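Local coordinates for lysozyme (Asticcacaulis excentricus, PDB 6H9D), which serves as the muramidase domain of SpmX, apparently co-opted from a peptidoglycan-cleaving phage lysin and probably linked to cell morphogenesis and stalk synthesis, at residues A[4-9]-A[80-85]. Numbering follows the deposited sequence.
Sequences HKISRA and QFDALV
His-4 lays its CB over the centre of the Phe-81 ring, a CH-pi contact with CB 3.4 Å from the centroid, where the extended N-terminal lead-in of this phage-lysozyme fold runs past helix 78-91 before helix 8-16 begins. With CG anti to its carbonyl carbon, the imidazole slants past one corner of the phenyl, His-4 CG and CD2 each 3.9 Å from Phe-81 CD1 and the planes inclined at 31°. A flat aromatic suits Phe-81 because both faces are used: Val-85 CG2 lies off-centre against the face opposite His-4. The Lys-5 side chain turns outward, as suits a long charged group, while its backbone carbonyl accepts a bond from Gln-78. Ile-6 brings its backbone N to the rim of the Phe-81 ring, near the ring plane. Its CG1 branch, anti to the backbone N, sends CD1 tightly against Val-85 CG1 at 3.5 Å; these branched apolar chains fill the seam that Val-65 and Ile-14 also line. Ser-7 is the N-cap of helix 8-16: its short hydroxyl accepts from Gly-10 N while donating to Asp-82 OD2 in a very short bond, OG to OD2 2.5 Å. The compact carboxylate of buried Asp-82 thus takes two donors from Ser-7, which fixes its rotation, and Gln-78 NE2 gives OD1 another. Ser-7 N reaches the syn side of Asp-82 OD1 at 2.9 Å, nearly straight at 172° but 24° out of the carboxylate plane.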
loop_
_atom_site.group_PDB
_atom_site.type_symbol
_atom_site.label_atom_id
_atom_site.label_comp_id
_atom_site.label_asym_id
_atom_site.label_seq_id
_atom_site.Cartn_x
_atom_site.Cartn_y
_atom_site.Cartn_z
ATOM N N HIS A 4 14.386 -2.529 -6.609
ATOM C CA HIS A 4 14.181 -2.714 -5.189
ATOM C C HIS A 4 13.160 -3.830 -4.924
ATOM O O HIS A 4 12.258 -4.088 -5.741
ATOM C CB HIS A 4 13.706 -1.406 -4.540
ATOM C CG HIS A 4 14.572 -0.224 -4.806
ATOM N ND1 HIS A 4 15.715 0.031 -4.058
ATOM C CD2 HIS A 4 14.450 0.787 -5.704
ATOM C CE1 HIS A 4 16.270 1.145 -4.498
ATOM N NE2 HIS A 4 15.507 1.635 -5.512
ATOM N N LYS A 5 13.273 -4.417 -3.732
ATOM C CA LYS A 5 12.333 -5.394 -3.189
ATOM C C LYS A 5 11.780 -4.869 -1.858
ATOM O O LYS A 5 12.513 -4.219 -1.085
ATOM C CB LYS A 5 13.034 -6.742 -2.980
ATOM C CG LYS A 5 13.605 -7.379 -4.243
ATOM C CD LYS A 5 14.695 -8.402 -3.981
ATOM C CE LYS A 5 15.744 -8.446 -5.080
ATOM N NZ LYS A 5 17.005 -9.085 -4.628
ATOM N N ILE A 6 10.503 -5.174 -1.577
ATOM C CA ILE A 6 9.911 -4.741 -0.317
ATOM C C ILE A 6 10.542 -5.585 0.793
ATOM O O ILE A 6 10.629 -6.804 0.664
ATOM C CB ILE A 6 8.366 -4.814 -0.311
ATOM C CG1 ILE A 6 7.798 -4.220 0.980
ATOM C CG2 ILE A 6 7.831 -6.223 -0.540
ATOM C CD1 ILE A 6 6.370 -3.821 0.873
ATOM N N SER A 7 11.008 -4.925 1.854
ATOM C CA SER A 7 11.641 -5.609 2.976
ATOM C C SER A 7 10.574 -6.284 3.839
ATOM O O SER A 7 9.376 -6.031 3.697
ATOM C CB SER A 7 12.469 -4.655 3.799
ATOM O OG SER A 7 11.632 -3.848 4.604
ATOM N N ARG A 8 11.033 -7.120 4.771
ATOM C CA ARG A 8 10.154 -7.736 5.729
ATOM C C ARG A 8 9.454 -6.661 6.571
ATOM O O ARG A 8 8.264 -6.760 6.852
ATOM C CB ARG A 8 10.941 -8.718 6.604
ATOM C CG ARG A 8 10.087 -9.485 7.603
ATOM C CD ARG A 8 10.890 -10.594 8.261
ATOM N NE ARG A 8 10.369 -10.957 9.578
ATOM C CZ ARG A 8 10.862 -11.933 10.333
ATOM N NH1 ARG A 8 11.778 -12.751 9.833
ATOM N NH2 ARG A 8 10.448 -12.085 11.581
ATOM N N ALA A 9 10.192 -5.631 6.988
ATOM C CA ALA A 9 9.609 -4.532 7.788
ATOM C C ALA A 9 8.474 -3.847 7.007
ATOM O O ALA A 9 7.449 -3.470 7.588
ATOM C CB ALA A 9 10.686 -3.539 8.167
ATOM N N GLN A 80 12.447 4.311 2.003
ATOM C CA GLN A 80 11.653 5.139 1.109
ATOM C C GLN A 80 10.819 4.229 0.201
ATOM O O GLN A 80 9.624 4.448 -0.001
ATOM C CB GLN A 80 12.535 6.058 0.277
ATOM C CG GLN A 80 13.090 7.251 1.045
ATOM C CD GLN A 80 14.170 7.955 0.253
ATOM O OE1 GLN A 80 14.774 7.396 -0.654
ATOM N NE2 GLN A 80 14.403 9.211 0.582
ATOM N N PHE A 81 11.465 3.179 -0.290
ATOM C CA PHE A 81 10.827 2.223 -1.188
ATOM C C PHE A 81 9.671 1.523 -0.468
ATOM O O PHE A 81 8.591 1.465 -0.994
ATOM C CB PHE A 81 11.842 1.201 -1.697
ATOM C CG PHE A 81 11.236 0.262 -2.705
ATOM C CD1 PHE A 81 10.903 0.728 -3.967
ATOM C CD2 PHE A 81 10.852 -1.018 -2.337
ATOM C CE1 PHE A 81 10.299 -0.112 -4.893
ATOM C CE2 PHE A 81 10.252 -1.857 -3.264
ATOM C CZ PHE A 81 9.956 -1.390 -4.529
ATOM N N ASP A 82 9.937 1.012 0.741
ATOM C CA ASP A 82 8.960 0.295 1.550
ATOM C C ASP A 82 7.723 1.187 1.785
ATOM O O ASP A 82 6.602 0.748 1.628
ATOM C CB ASP A 82 9.560 -0.107 2.897
ATOM C CG ASP A 82 10.470 -1.324 2.876
ATOM O OD1 ASP A 82 10.517 -2.041 1.838
ATOM O OD2 ASP A 82 11.102 -1.559 3.909
ATOM N N ALA A 83 7.951 2.433 2.209
ATOM C CA ALA A 83 6.843 3.395 2.462
ATOM C C ALA A 83 6.070 3.695 1.169
ATOM O O ALA A 83 4.841 3.815 1.211
ATOM C CB ALA A 83 7.362 4.671 3.075
ATOM N N LEU A 84 6.785 3.874 0.050
ATOM C CA LEU A 84 6.105 4.152 -1.233
ATOM C C LEU A 84 5.269 2.943 -1.688
ATOM O O LEU A 84 4.201 3.132 -2.233
ATOM C CB LEU A 84 7.115 4.564 -2.303
ATOM C CG LEU A 84 7.694 5.970 -2.139
ATOM C CD1 LEU A 84 8.714 6.253 -3.221
ATOM C CD2 LEU A 84 6.618 7.044 -2.141
ATOM N N VAL A 85 5.751 1.720 -1.454
ATOM C CA VAL A 85 4.981 0.524 -1.802
ATOM C C VAL A 85 3.690 0.465 -0.976
ATOM O O VAL A 85 2.621 0.183 -1.505
ATOM C CB VAL A 85 5.817 -0.751 -1.614
ATOM C CG1 VAL A 85 4.946 -1.990 -1.709
ATOM C CG2 VAL A 85 6.942 -0.832 -2.630
#